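Local atomic coordinates of DNA polymerase III subunit delta (Bacillus subtilis, PDB entry 3ZH9), a protein that probably acts as the wrench of the bacterial clamp loader, opening the ring of the beta sliding clamp so that it can be loaded onto primed DNA. Residues Q163-T168 and D198-T203; Q190-F195 and K208-R213; D46-V51 and E74-I79; D65-P70 and S108-T113. All coordinates share one frame; numbering follows the deposited sequence.

Interaction 1: Q163-T168 and D198-T203. With SO4 (sulfate ion), chain C.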
loop_
_atom_site.group_PDB
_atom_site.type_symbol
_atom_site.label_atom_id
_atom_site.label_comp_id
_atom_site.label_asym_id
_atom_site.label_seq_id
_atom_site.Cartn_x
_atom_site.Cartn_y
_atom_site.Cartn_z
ATOM N N GLN A 163 5.613 12.343 -18.316
ATOM C CA GLN A 163 6.095 12.517 -19.689
ATOM C C GLN A 163 7.365 11.729 -19.994
ATOM O O GLN A 163 8.109 12.062 -20.930
ATOM C CB GLN A 163 6.290 14.000 -20.053
ATOM C CG GLN A 163 4.985 14.804 -20.108
ATOM C CD GLN A 163 4.550 15.281 -18.734
ATOM O OE1 GLN A 163 5.309 15.957 -18.036
ATOM N NE2 GLN A 163 3.334 14.915 -18.328
ATOM N N LYS A 164 7.600 10.673 -19.225
ATOM C CA LYS A 164 8.735 9.798 -19.483
ATOM C C LYS A 164 8.229 8.420 -19.864
ATOM O O LYS A 164 7.024 8.175 -19.856
ATOM C CB LYS A 164 9.629 9.695 -18.242
ATOM C CG LYS A 164 10.161 11.032 -17.761
ATOM C CD LYS A 164 10.962 11.710 -18.875
ATOM C CE LYS A 164 11.477 13.067 -18.432
ATOM N NZ LYS A 164 12.368 13.680 -19.467
ATOM N N THR A 165 9.151 7.517 -20.181
ATOM C CA THR A 165 8.792 6.131 -20.441
ATOM C C THR A 165 9.744 5.190 -19.716
ATOM O O THR A 165 10.851 5.576 -19.332
ATOM C CB THR A 165 8.840 5.813 -21.931
ATOM O OG1 THR A 165 10.167 6.048 -22.415
ATOM C CG2 THR A 165 7.858 6.698 -22.696
ATOM N N ILE A 166 9.294 3.961 -19.498
ATOM C CA ILE A 166 10.140 2.935 -18.909
ATOM C C ILE A 166 9.768 1.600 -19.529
ATOM O O ILE A 166 8.592 1.264 -19.613
ATOM C CB ILE A 166 10.044 2.923 -17.348
ATOM C CG1 ILE A 166 11.075 1.969 -16.739
ATOM C CG2 ILE A 166 8.613 2.627 -16.861
ATOM C CD1 ILE A 166 11.220 2.093 -15.204
ATOM N N GLY A 167 10.766 0.870 -20.012
ATOM C CA GLY A 167 10.533 -0.418 -20.647
ATOM C C GLY A 167 10.133 -1.436 -19.599
ATOM O O GLY A 167 10.318 -1.195 -18.405
ATOM N N THR A 168 9.592 -2.575 -20.025
ATOM C CA THR A 168 9.089 -3.544 -19.056
ATOM C C THR A 168 10.208 -4.186 -18.235
ATOM O O THR A 168 10.026 -4.454 -17.059
ATOM C CB THR A 168 8.136 -4.614 -19.678
ATOM O OG1 THR A 168 8.863 -5.804 -20.001
ATOM C CG2 THR A 168 7.456 -4.076 -20.914
ATOM N N ASP A 198 16.881 15.469 -19.607
ATOM C CA ASP A 198 16.255 15.703 -20.903
ATOM C C ASP A 198 15.834 14.408 -21.562
ATOM O O ASP A 198 14.978 14.401 -22.445
ATOM C CB ASP A 198 17.225 16.424 -21.840
ATOM C CG ASP A 198 17.283 17.917 -21.586
ATOM O OD1 ASP A 198 16.228 18.495 -21.240
ATOM O OD2 ASP A 198 18.380 18.509 -21.738
ATOM N N ARG A 199 16.430 13.306 -21.140
ATOM C CA ARG A 199 16.154 12.014 -21.736
ATOM C C ARG A 199 14.717 11.570 -21.490
ATOM O O ARG A 199 14.107 11.948 -20.507
ATOM C CB ARG A 199 17.149 10.979 -21.225
ATOM C CG ARG A 199 18.595 11.285 -21.563
ATOM C CD ARG A 199 19.524 10.575 -20.605
ATOM N NE ARG A 199 19.068 9.214 -20.406
ATOM C CZ ARG A 199 19.214 8.516 -19.293
ATOM N NH1 ARG A 199 19.830 9.029 -18.247
ATOM N NH2 ARG A 199 18.734 7.295 -19.246
ATOM N N GLU A 200 14.165 10.802 -22.416
ATOM C CA GLU A 200 12.779 10.378 -22.290
ATOM C C GLU A 200 12.603 9.032 -21.584
ATOM O O GLU A 200 11.619 8.818 -20.863
ATOM C CB GLU A 200 12.103 10.318 -23.659
ATOM C CG GLU A 200 10.673 9.818 -23.580
ATOM C CD GLU A 200 9.957 9.907 -24.903
ATOM O OE1 GLU A 200 10.555 10.443 -25.863
ATOM O OE2 GLU A 200 8.796 9.448 -24.979
ATOM N N GLU A 201 13.553 8.128 -21.792
ATOM C CA GLU A 201 13.395 6.763 -21.315
ATOM C C GLU A 201 14.224 6.437 -20.078
ATOM O O GLU A 201 15.442 6.619 -20.065
ATOM C CB GLU A 201 13.720 5.756 -22.417
ATOM C CG GLU A 201 13.514 4.318 -21.965
ATOM C CD GLU A 201 13.978 3.291 -22.987
ATOM O OE1 GLU A 201 14.246 3.677 -24.145
ATOM O OE2 GLU A 201 14.072 2.095 -22.629
ATOM N N ILE A 202 13.555 5.954 -19.037
ATOM C CA ILE A 202 14.249 5.361 -17.902
ATOM C C ILE A 202 14.762 3.976 -18.335
ATOM O O ILE A 202 13.967 3.073 -18.613
ATOM C CB ILE A 202 13.303 5.218 -16.685
ATOM C CG1 ILE A 202 12.737 6.587 -16.270
ATOM C CG2 ILE A 202 13.998 4.510 -15.514
ATOM C CD1 ILE A 202 11.573 6.461 -15.282
ATOM N N THR A 203 16.083 3.830 -18.414
ATOM C CA THR A 203 16.704 2.556 -18.769
ATOM C C THR A 203 16.883 1.649 -17.546
ATOM O O THR A 203 16.758 2.101 -16.406
ATOM C CB THR A 203 18.084 2.751 -19.428
ATOM O OG1 THR A 203 19.028 3.232 -18.462
ATOM C CG2 THR A 203 18.008 3.730 -20.610
HETATM S S SO4 C . 15.974 9.129 -24.914
HETATM O O1 SO4 C . 15.645 10.555 -24.920
HETATM O O2 SO4 C . 15.708 8.529 -26.221
HETATM O O3 SO4 C . 15.160 8.460 -23.906
HETATM O O4 SO4 C . 17.390 8.946 -24.607
HETATM O O HOH W 1 13.511 1.060 -20.193
#
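Lys164 reaches alongside the backbone of 198-203 and sets NZ 2.7 Å from Arg199 O, tilted 32° out of that carbonyl's plane. A bend at chi2 (-58°) turns the otherwise extended chain along the neighbouring segment, and NZ also bonds Gly197 O. Strands 165-166 and 201-202 form a weakly bonded parallel pair just before helices 168-177 and 204-210. Thr165 N donates to Glu200 O at 2.9 Å, and Ile202 N to Thr165 O at 2.7 Å. Thr165 and Glu201 share one face, Thr165 OG1 lying beside Glu201 CB, while CG2 faces Glu200 OE2. On the other face Ile166 and Ile202 meet obliquely, CD1 of Ile166 lying 3.7 Å from CG2 of Ile202, and both rest on Ile189 of helix 182-195. An alanine in place of Lys164 would probably leave Arg199 O and Gly197 O without this donor and bare the flank of Cys193 that the lysine chain covers. One water joins Gly167 N to Glu201 OE2 and Ile202 O. The N-H groups of Glu200 and Glu201 grip a sulfate, probably from the crystallisation liquor, Glu201 N lying 2.7 Å from its O3; they are likely to stabilise the anion, and both glutamate carboxylates stay clear of it.

Interaction 2: Q190-F195 and K208-R213. With SO4 (sulfate ion), chain H; SO4 (sulfate ion), chain M.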
loop_
_atom_site.group_PDB
_atom_site.type_symbol
_atom_site.label_atom_id
_atom_site.label_comp_id
_atom_site.label_asym_id
_atom_site.label_seq_id
_atom_site.Cartn_x
_atom_site.Cartn_y
_atom_site.Cartn_z
ATOM N N GLN A 190 9.492 9.027 -9.552
ATOM C CA GLN A 190 9.691 10.489 -9.535
ATOM C C GLN A 190 11.171 10.868 -9.502
ATOM O O GLN A 190 11.608 11.839 -10.144
ATOM C CB GLN A 190 8.986 11.134 -8.336
ATOM C CG GLN A 190 7.446 10.981 -8.325
ATOM C CD GLN A 190 6.750 11.586 -9.546
ATOM O OE1 GLN A 190 7.327 12.383 -10.296
ATOM N NE2 GLN A 190 5.495 11.212 -9.742
ATOM N N LYS A 191 11.940 10.123 -8.721
ATOM C CA LYS A 191 13.376 10.361 -8.649
ATOM C C LYS A 191 14.015 10.054 -9.984
ATOM O O LYS A 191 14.895 10.787 -10.437
ATOM C CB LYS A 191 14.017 9.499 -7.565
ATOM C CG LYS A 191 13.850 10.052 -6.154
ATOM C CD LYS A 191 14.145 8.968 -5.104
ATOM C CE LYS A 191 15.578 8.482 -5.229
ATOM N NZ LYS A 191 15.833 7.270 -4.388
ATOM N N LEU A 192 13.566 8.974 -10.621
ATOM C CA LEU A 192 14.151 8.562 -11.898
ATOM C C LEU A 192 13.817 9.559 -12.998
ATOM O O LEU A 192 14.670 9.865 -13.815
ATOM C CB LEU A 192 13.729 7.140 -12.291
ATOM C CG LEU A 192 14.388 5.993 -11.489
ATOM C CD1 LEU A 192 13.552 4.693 -11.481
ATOM C CD2 LEU A 192 15.812 5.725 -12.028
ATOM N N CYS A 193 12.582 10.056 -13.019
ATOM C CA CYS A 193 12.179 11.014 -14.044
ATOM C C CYS A 193 13.024 12.273 -13.972
ATOM O O CYS A 193 13.417 12.795 -14.996
ATOM C CB CYS A 193 10.686 11.353 -13.941
ATOM S SG CYS A 193 9.611 9.970 -14.380
ATOM N N THR A 194 13.313 12.738 -12.755
ATOM C CA THR A 194 14.193 13.888 -12.538
ATOM C C THR A 194 15.614 13.558 -12.960
ATOM O O THR A 194 16.246 14.309 -13.705
ATOM C CB THR A 194 14.199 14.323 -11.059
ATOM O OG1 THR A 194 12.878 14.720 -10.677
ATOM C CG2 THR A 194 15.169 15.502 -10.829
ATOM N N PHE A 195 16.099 12.410 -12.505
ATOM C CA PHE A 195 17.474 11.958 -12.761
ATOM C C PHE A 195 17.864 11.962 -14.235
ATOM O O PHE A 195 18.951 12.406 -14.580
ATOM C CB PHE A 195 17.692 10.552 -12.188
ATOM C CG PHE A 195 19.107 10.044 -12.355
ATOM C CD1 PHE A 195 20.143 10.603 -11.633
ATOM C CD2 PHE A 195 19.400 9.017 -13.234
ATOM C CE1 PHE A 195 21.435 10.147 -11.781
ATOM C CE2 PHE A 195 20.703 8.561 -13.386
ATOM C CZ PHE A 195 21.709 9.126 -12.663
ATOM N N LYS A 208 19.159 0.517 -11.932
ATOM C CA LYS A 208 20.197 -0.136 -11.138
ATOM C C LYS A 208 21.146 0.848 -10.496
ATOM O O LYS A 208 21.611 0.610 -9.393
ATOM C CB LYS A 208 21.015 -1.106 -11.992
ATOM C CG LYS A 208 20.225 -2.311 -12.520
ATOM C CD LYS A 208 21.146 -3.203 -13.367
ATOM C CE LYS A 208 20.608 -4.627 -13.475
ATOM N NZ LYS A 208 21.345 -5.465 -14.482
ATOM N N MET A 209 21.477 1.944 -11.179
ATOM C CA MET A 209 22.461 2.839 -10.579
ATOM C C MET A 209 21.819 3.695 -9.495
ATOM O O MET A 209 22.431 3.969 -8.466
ATOM C CB MET A 209 23.202 3.687 -11.619
ATOM C CG MET A 209 22.399 4.789 -12.264
ATOM S SD MET A 209 23.409 5.728 -13.477
ATOM C CE MET A 209 23.601 4.495 -14.758
ATOM N N LEU A 210 20.571 4.083 -9.705
ATOM C CA LEU A 210 19.974 5.054 -8.795
ATOM C C LEU A 210 19.212 4.421 -7.623
ATOM O O LEU A 210 19.214 4.968 -6.526
ATOM C CB LEU A 210 19.077 6.029 -9.559
ATOM C CG LEU A 210 18.630 7.263 -8.760
ATOM C CD1 LEU A 210 19.806 8.232 -8.490
ATOM C CD2 LEU A 210 17.502 7.978 -9.487
ATOM N N VAL A 211 18.595 3.260 -7.844
ATOM C CA VAL A 211 17.601 2.736 -6.897
ATOM C C VAL A 211 18.192 1.644 -6.031
ATOM O O VAL A 211 18.597 0.592 -6.543
ATOM C CB VAL A 211 16.363 2.162 -7.610
ATOM C CG1 VAL A 211 15.371 1.562 -6.603
ATOM C CG2 VAL A 211 15.672 3.213 -8.463
ATOM N N ALA A 212 18.261 1.894 -4.722
ATOM C CA ALA A 212 18.857 0.926 -3.804
ATOM C C ALA A 212 17.873 -0.198 -3.462
ATOM O O ALA A 212 16.697 0.047 -3.184
ATOM C CB ALA A 212 19.336 1.611 -2.524
ATOM N N ARG A 213 18.365 -1.430 -3.473
ATOM C CA ARG A 213 17.570 -2.571 -3.032
ATOM C C ARG A 213 17.129 -2.325 -1.600
ATOM O O ARG A 213 17.951 -2.036 -0.735
ATOM C CB ARG A 213 18.400 -3.838 -3.134
ATOM C CG ARG A 213 17.593 -5.117 -3.100
ATOM C CD ARG A 213 18.494 -6.330 -3.348
ATOM N NE ARG A 213 18.974 -6.344 -4.729
ATOM C CZ ARG A 213 18.525 -7.163 -5.680
ATOM N NH1 ARG A 213 17.586 -8.067 -5.411
ATOM N NH2 ARG A 213 19.025 -7.084 -6.904
HETATM S S SO4 H . 22.014 -1.550 -4.185
HETATM O O1 SO4 H . 22.553 -0.910 -5.394
HETATM O O2 SO4 H . 20.699 -2.095 -4.504
HETATM O O3 SO4 H . 21.876 -0.581 -3.097
HETATM O O4 SO4 H . 22.924 -2.627 -3.785
HETATM S S SO4 M . 21.175 -4.435 -8.943
HETATM O O1 SO4 M . 20.082 -3.465 -9.146
HETATM O O2 SO4 M . 20.627 -5.723 -8.514
HETATM O O3 SO4 M . 22.103 -3.956 -7.915
HETATM O O4 SO4 M . 21.922 -4.604 -10.190
HETATM O O HOH W 2 18.443 6.861 -4.916
#
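Leu210 lies between Leu192 and Phe195, its CD2 3.7 Å from Phe195 CB and 3.8 Å from Leu192 CD2. In both pairs the side chains slide past each other in opposite directions. With CG anti to the backbone N, chi1 -168° directs the leucine fork at Phe195, CD2 against CB and CG, CD1 over the ring. Deeper in, Leu192 CD1 and Val211 CG2 meet at 4.0 Å, the two side chains crossing at about a right angle.

Two contacts involve the Phe195 ring itself. Leu210 CD1 makes a CH-pi contact over one face, 4.3 Å from the centroid of the Phe195 ring and offset toward its rim. Met209 SD approaches obliquely, 3.9 Å from Phe195 CZ, in a Met-aromatic contact. These side chains join the last turns of helix 182-195 to the end of helix 204-210, where Val211 leaves helical geometry. The two helices follow each other in the chain with the short strand 201-202 between them, and Leu192 also touches Ile202. Val211 packs in addition on Leu174 and Leu177 of helix 168-177.

The polar link across the contact runs through a water, which accepts from Lys191 NZ at 2.7 Å and donates to Leu210 O at 2.6 Å; Lys191 also forms a salt bridge with Glu188. Within its own helix, Thr194 uses both OG1 and N on Gln190 O, from opposite faces of that carbonyl's plane.

Arg213 meets two sulfates, probably from the crystallisation liquor. Its backbone N binds one, and NH2 donates to O2 of the other at 2.6 Å, at the edge of the guanidinium.

Interaction 3: D46-V51 and E74-I79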
loop_
_atom_site.group_PDB
_atom_site.type_symbol
_atom_site.label_atom_id
_atom_site.label_comp_id
_atom_site.label_asym_id
_atom_site.label_seq_id
_atom_site.Cartn_x
_atom_site.Cartn_y
_atom_site.Cartn_z
ATOM N N ASP A 46 -9.107 26.488 5.934
ATOM C CA ASP A 46 -9.877 26.330 7.166
ATOM C C ASP A 46 -11.382 26.398 6.901
ATOM O O ASP A 46 -12.190 25.858 7.671
ATOM C CB ASP A 46 -9.512 27.427 8.172
ATOM C CG ASP A 46 -8.025 27.519 8.409
ATOM O OD1 ASP A 46 -7.354 26.461 8.457
ATOM O OD2 ASP A 46 -7.523 28.652 8.549
ATOM N N PHE A 47 -11.758 27.088 5.826
ATOM C CA PHE A 47 -13.159 27.358 5.549
ATOM C C PHE A 47 -13.724 26.451 4.466
ATOM O O PHE A 47 -14.917 26.162 4.457
ATOM C CB PHE A 47 -13.333 28.816 5.135
ATOM C CG PHE A 47 -12.544 29.772 5.969
ATOM C CD1 PHE A 47 -12.721 29.823 7.337
ATOM C CD2 PHE A 47 -11.610 30.607 5.388
ATOM C CE1 PHE A 47 -11.981 30.695 8.109
ATOM C CE2 PHE A 47 -10.874 31.484 6.155
ATOM C CZ PHE A 47 -11.057 31.525 7.517
ATOM N N ASN A 48 -12.866 26.000 3.556
ATOM C CA ASN A 48 -13.346 25.328 2.348
ATOM C C ASN A 48 -12.926 23.862 2.262
ATOM O O ASN A 48 -13.070 23.214 1.222
ATOM C CB ASN A 48 -12.896 26.102 1.110
ATOM C CG ASN A 48 -13.556 27.466 1.006
ATOM O OD1 ASN A 48 -14.766 27.591 1.168
ATOM N ND2 ASN A 48 -12.762 28.495 0.738
ATOM N N LEU A 49 -12.411 23.338 3.365
ATOM C CA LEU A 49 -12.042 21.933 3.417
ATOM C C LEU A 49 -12.627 21.313 4.666
ATOM O O LEU A 49 -12.504 21.874 5.750
ATOM C CB LEU A 49 -10.525 21.784 3.419
ATOM C CG LEU A 49 -9.983 20.367 3.636
ATOM C CD1 LEU A 49 -10.602 19.369 2.653
ATOM C CD2 LEU A 49 -8.474 20.370 3.517
ATOM N N SER A 50 -13.287 20.171 4.523
ATOM C CA SER A 50 -13.798 19.460 5.689
ATOM C C SER A 50 -13.574 17.976 5.509
ATOM O O SER A 50 -13.785 17.430 4.420
ATOM C CB SER A 50 -15.288 19.723 5.901
ATOM O OG SER A 50 -15.602 21.077 5.669
ATOM N N VAL A 51 -13.147 17.328 6.586
ATOM C CA VAL A 51 -12.944 15.892 6.596
ATOM C C VAL A 51 -13.783 15.234 7.690
ATOM O O VAL A 51 -13.740 15.636 8.859
ATOM C CB VAL A 51 -11.483 15.557 6.861
ATOM C CG1 VAL A 51 -11.277 14.050 6.799
ATOM C CG2 VAL A 51 -10.594 16.292 5.874
ATOM N N GLU A 74 -13.849 29.467 -4.987
ATOM C CA GLU A 74 -14.737 29.010 -6.049
ATOM C C GLU A 74 -15.379 27.685 -5.671
ATOM O O GLU A 74 -16.512 27.405 -6.045
ATOM C CB GLU A 74 -13.970 28.855 -7.371
ATOM N N ARG A 75 -14.647 26.867 -4.926
ATOM C CA ARG A 75 -15.118 25.532 -4.600
ATOM C C ARG A 75 -14.801 25.154 -3.171
ATOM O O ARG A 75 -13.878 25.682 -2.557
ATOM C CB ARG A 75 -14.503 24.480 -5.536
ATOM C CG ARG A 75 -15.202 24.318 -6.881
ATOM C CD ARG A 75 -15.156 22.871 -7.303
ATOM N NE ARG A 75 -15.421 22.646 -8.723
ATOM C CZ ARG A 75 -14.521 22.816 -9.688
ATOM N NH1 ARG A 75 -13.294 23.238 -9.399
ATOM N NH2 ARG A 75 -14.855 22.585 -10.949
ATOM N N ARG A 76 -15.563 24.188 -2.678
ATOM C CA ARG A 76 -15.424 23.643 -1.346
ATOM C C ARG A 76 -15.066 22.162 -1.529
ATOM O O ARG A 76 -15.437 21.559 -2.532
ATOM C CB ARG A 76 -16.769 23.839 -0.648
ATOM C CG ARG A 76 -17.043 23.030 0.564
ATOM C CD ARG A 76 -18.452 23.329 1.060
ATOM N NE ARG A 76 -18.598 24.702 1.548
ATOM C CZ ARG A 76 -17.822 25.255 2.480
ATOM N NH1 ARG A 76 -16.831 24.564 3.022
ATOM N NH2 ARG A 76 -18.027 26.506 2.864
ATOM N N LEU A 77 -14.305 21.595 -0.598
ATOM C CA LEU A 77 -13.966 20.176 -0.634
ATOM C C LEU A 77 -14.468 19.485 0.624
ATOM O O LEU A 77 -14.148 19.896 1.733
ATOM C CB LEU A 77 -12.452 19.967 -0.767
ATOM C CG LEU A 77 -11.931 18.522 -0.809
ATOM C CD1 LEU A 77 -12.604 17.705 -1.920
ATOM C CD2 LEU A 77 -10.421 18.522 -1.004
ATOM N N VAL A 78 -15.250 18.428 0.456
ATOM C CA VAL A 78 -15.786 17.711 1.600
ATOM C C VAL A 78 -15.410 16.245 1.477
ATOM O O VAL A 78 -15.772 15.579 0.500
ATOM C CB VAL A 78 -17.324 17.831 1.718
ATOM C CG1 VAL A 78 -17.848 16.858 2.776
ATOM C CG2 VAL A 78 -17.752 19.276 2.035
ATOM N N ILE A 79 -14.665 15.750 2.459
ATOM C CA ILE A 79 -14.189 14.377 2.436
ATOM C C ILE A 79 -14.892 13.553 3.504
ATOM O O ILE A 79 -14.981 13.951 4.671
ATOM C CB ILE A 79 -12.664 14.332 2.620
ATOM C CG1 ILE A 79 -11.986 15.117 1.497
ATOM C CG2 ILE A 79 -12.154 12.899 2.666
ATOM C CD1 ILE A 79 -10.519 15.298 1.708
HETATM O O HOH W 3 -15.756 21.927 3.215
#
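Arg76 NH1 donates to Phe47 O at 2.9 Å, in the carbonyl plane and on a lone pair, with the oxygen lying at the guanidinium edge. Over one face of the same group sits Asn48 OD1, 3.8 Å from Arg76 NH2, the amide and guanidinium planes turned 56° apart. Beyond this corner the backbones pair in parallel: Leu77 N bonds Asn48 O at 2.7 Å, Ser50 N bonds Leu77 O at 2.9 Å, and Ile79 N bonds Ser50 O. Leu49 and Leu77 lie side by side and point the same way, CD1 of Leu49 being 3.8 Å from CD2 of Leu77; Val51 and Ile79 share their face, and helix 25-39 packs on Leu77 and Ile79. Helix 59-66 connects the two strands in a beta-alpha-beta unit at the edge of a five-stranded parallel sheet, whose strand order 5-1-4-3-2 matches the AAA+ fold. Opposite, on the face of Ser50 and Val78, a water links Ser50 OG, Arg76 NH1 and Leu77 O, and Ser50 OG also bonds Asp65. A bend at chi3 (-66°) turns the arginine head so that NE and NH2 take Thr68 O and Phe69 O as well. A leucine in place of Arg76 would probably leave the carbonyls of Phe47, Thr68 and Phe69 without their shared donor. Asn48 OD1 is itself held by Phe71 N, and Phe71 meets the Phe47 ring edge-to-face.

Interaction 4: D65-P70 and S108-T113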
loop_
_atom_site.group_PDB
_atom_site.type_symbol
_atom_site.label_atom_id
_atom_site.label_comp_id
_atom_site.label_asym_id
_atom_site.label_seq_id
_atom_site.Cartn_x
_atom_site.Cartn_y
_atom_site.Cartn_z
ATOM N N ASP A 65 -22.313 20.586 5.439
ATOM C CA ASP A 65 -21.118 21.248 4.910
ATOM C C ASP A 65 -21.127 21.318 3.385
ATOM O O ASP A 65 -20.790 22.347 2.797
ATOM C CB ASP A 65 -19.839 20.544 5.371
ATOM C CG ASP A 65 -19.362 21.034 6.730
ATOM O OD1 ASP A 65 -20.203 21.164 7.651
ATOM O OD2 ASP A 65 -18.148 21.303 6.869
ATOM N N ALA A 66 -21.501 20.215 2.752
ATOM C CA ALA A 66 -21.429 20.122 1.295
ATOM C C ALA A 66 -22.393 21.130 0.685
ATOM O O ALA A 66 -22.166 21.656 -0.405
ATOM C CB ALA A 66 -21.769 18.731 0.852
ATOM N N GLU A 67 -23.463 21.427 1.414
ATOM C CA GLU A 67 -24.472 22.329 0.896
ATOM C C GLU A 67 -24.233 23.792 1.262
ATOM O O GLU A 67 -25.063 24.649 1.002
ATOM C CB GLU A 67 -25.873 21.827 1.245
ATOM C CG GLU A 67 -26.447 21.002 0.094
ATOM C CD GLU A 67 -27.449 19.960 0.538
ATOM O OE1 GLU A 67 -27.778 19.923 1.747
ATOM O OE2 GLU A 67 -27.906 19.179 -0.331
ATOM N N THR A 68 -23.069 24.071 1.834
ATOM C CA THR A 68 -22.668 25.438 2.146
ATOM C C THR A 68 -21.865 26.011 0.986
ATOM O O THR A 68 -21.013 25.321 0.422
ATOM C CB THR A 68 -21.773 25.461 3.397
ATOM O OG1 THR A 68 -22.483 24.888 4.497
ATOM C CG2 THR A 68 -21.372 26.886 3.750
ATOM N N PHE A 69 -22.132 27.263 0.621
ATOM C CA PHE A 69 -21.319 27.950 -0.374
ATOM C C PHE A 69 -19.862 27.968 0.069
ATOM O O PHE A 69 -19.572 28.051 1.262
ATOM C CB PHE A 69 -21.784 29.396 -0.577
ATOM C CG PHE A 69 -23.169 29.520 -1.136
ATOM C CD1 PHE A 69 -23.728 28.498 -1.886
ATOM C CD2 PHE A 69 -23.918 30.671 -0.913
ATOM C CE1 PHE A 69 -25.009 28.612 -2.403
ATOM C CE2 PHE A 69 -25.198 30.794 -1.428
ATOM C CZ PHE A 69 -25.743 29.760 -2.177
ATOM N N PRO A 70 -18.936 27.908 -0.896
ATOM C CA PRO A 70 -17.540 28.137 -0.527
ATOM C C PRO A 70 -17.376 29.539 0.045
ATOM O O PRO A 70 -18.154 30.468 -0.227
ATOM C CB PRO A 70 -16.791 28.025 -1.862
ATOM C CG PRO A 70 -17.742 27.348 -2.797
ATOM C CD PRO A 70 -19.112 27.746 -2.347
ATOM N N SER A 108 -28.344 14.880 -6.424
ATOM C CA SER A 108 -28.483 16.303 -6.724
ATOM C C SER A 108 -27.489 17.104 -5.882
ATOM O O SER A 108 -27.875 17.754 -4.905
ATOM C CB SER A 108 -29.916 16.756 -6.429
ATOM O OG SER A 108 -30.059 18.136 -6.704
ATOM N N PRO A 109 -26.196 17.039 -6.241
ATOM C CA PRO A 109 -25.158 17.546 -5.331
ATOM C C PRO A 109 -24.947 19.039 -5.525
ATOM O O PRO A 109 -25.443 19.596 -6.501
ATOM C CB PRO A 109 -23.913 16.752 -5.755
ATOM C CG PRO A 109 -24.126 16.542 -7.252
ATOM C CD PRO A 109 -25.625 16.363 -7.424
ATOM N N ALA A 110 -24.233 19.684 -4.609
ATOM C CA ALA A 110 -24.040 21.130 -4.708
ATOM C C ALA A 110 -22.950 21.408 -5.732
ATOM O O ALA A 110 -21.867 20.843 -5.642
ATOM C CB ALA A 110 -23.667 21.716 -3.362
ATOM N N PRO A 111 -23.232 22.284 -6.705
ATOM C CA PRO A 111 -22.312 22.436 -7.840
ATOM C C PRO A 111 -20.973 23.049 -7.428
ATOM O O PRO A 111 -19.955 22.892 -8.113
ATOM C CB PRO A 111 -23.077 23.364 -8.780
ATOM C CG PRO A 111 -23.991 24.160 -7.873
ATOM C CD PRO A 111 -24.382 23.209 -6.777
ATOM N N TYR A 112 -20.975 23.721 -6.284
ATOM C CA TYR A 112 -19.797 24.426 -5.796
ATOM C C TYR A 112 -18.960 23.574 -4.835
ATOM O O TYR A 112 -17.935 24.015 -4.323
ATOM C CB TYR A 112 -20.251 25.703 -5.097
ATOM C CG TYR A 112 -21.492 25.496 -4.242
ATOM C CD1 TYR A 112 -21.411 24.915 -2.976
ATOM C CD2 TYR A 112 -22.749 25.881 -4.709
ATOM C CE1 TYR A 112 -22.556 24.741 -2.198
ATOM C CE2 TYR A 112 -23.894 25.709 -3.946
ATOM C CZ TYR A 112 -23.799 25.141 -2.694
ATOM O OH TYR A 112 -24.952 24.983 -1.949
ATOM N N THR A 113 -19.419 22.354 -4.596
ATOM C CA THR A 113 -18.751 21.427 -3.692
ATOM C C THR A 113 -18.188 20.234 -4.461
ATOM O O THR A 113 -18.835 19.700 -5.367
ATOM C CB THR A 113 -19.741 20.901 -2.613
ATOM O OG1 THR A 113 -20.064 21.955 -1.707
ATOM C CG2 THR A 113 -19.152 19.731 -1.834
#
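Tyr112 OH donates to Glu67 O at 3.0 Å, coming from above the carbonyl plane, 66° out of it, and not on a lone pair. The neighbouring carbonyl, Ala66 O, takes the hydroxyl of Thr113; the 2.5 Å between Thr113 OG1 and Ala66 O is so short that its exact length is doubtful. Ala110 CB presses on the same oxygen.

The tyrosine ring carries the rest of the contact. Its CG stands between the backbone N and the carbonyl carbon (chi1 41°), which brings the ring against the loop 67-70. Phe69 meets it in an offset edge-to-face stack, centroids of the Phe69 and Tyr112 rings 5.0 Å apart and planes at 85°. Phe69 CD1 stands over one face of the tyrosine ring, 3.5 Å from Tyr112 CZ, and Phe69 CA adds a CH-pi contact. Ala110 CB, from within the tyrosine's own segment, lies over the opposite face, so both faces of the ring are touched, each toward the rim. Pro70 closes the near end of the ring, its CD 3.6 Å from Tyr112 CB. Behind, Ala66 CB touches Thr113 CG2 at 3.9 Å.

Ala110 to Thr113 form a type I beta turn, which leads into strand 113-119. The contact thus ties the loop leaving helix 59-66 to the turn that links helix 99-107 with that strand. Tyr105 of helix 99-107 lies against Ala66, Glu67 and Thr113 and bonds Ala110 N through its hydroxyl, while Thr113 rests on Arg76 and Val78 of strand 76-81.

From the N terminus, interaction 3 opens at 46-51 and interaction 4 at 65-70; interaction 3 then closes at 74-79 and interaction 4 at 108-113, so the two cross. Interaction 3 closes the loop through helix 59-66, and interaction 4 the longer one through strand 76-81 and helix 99-107. They touch chiefly at Arg76, binding the edge of the parallel sheet to the turns beside it. Further along, interaction 1 (163-168 with 198-203) and interaction 2 (190-195 with 208-213) cross likewise, meeting where Lys164 and Ile202 pack on helix 182-195. The two pairs follow in series, their nearest atoms about 20 Å or more apart: one belongs to the five-stranded sheet, the other to helices around a two-stranded pair.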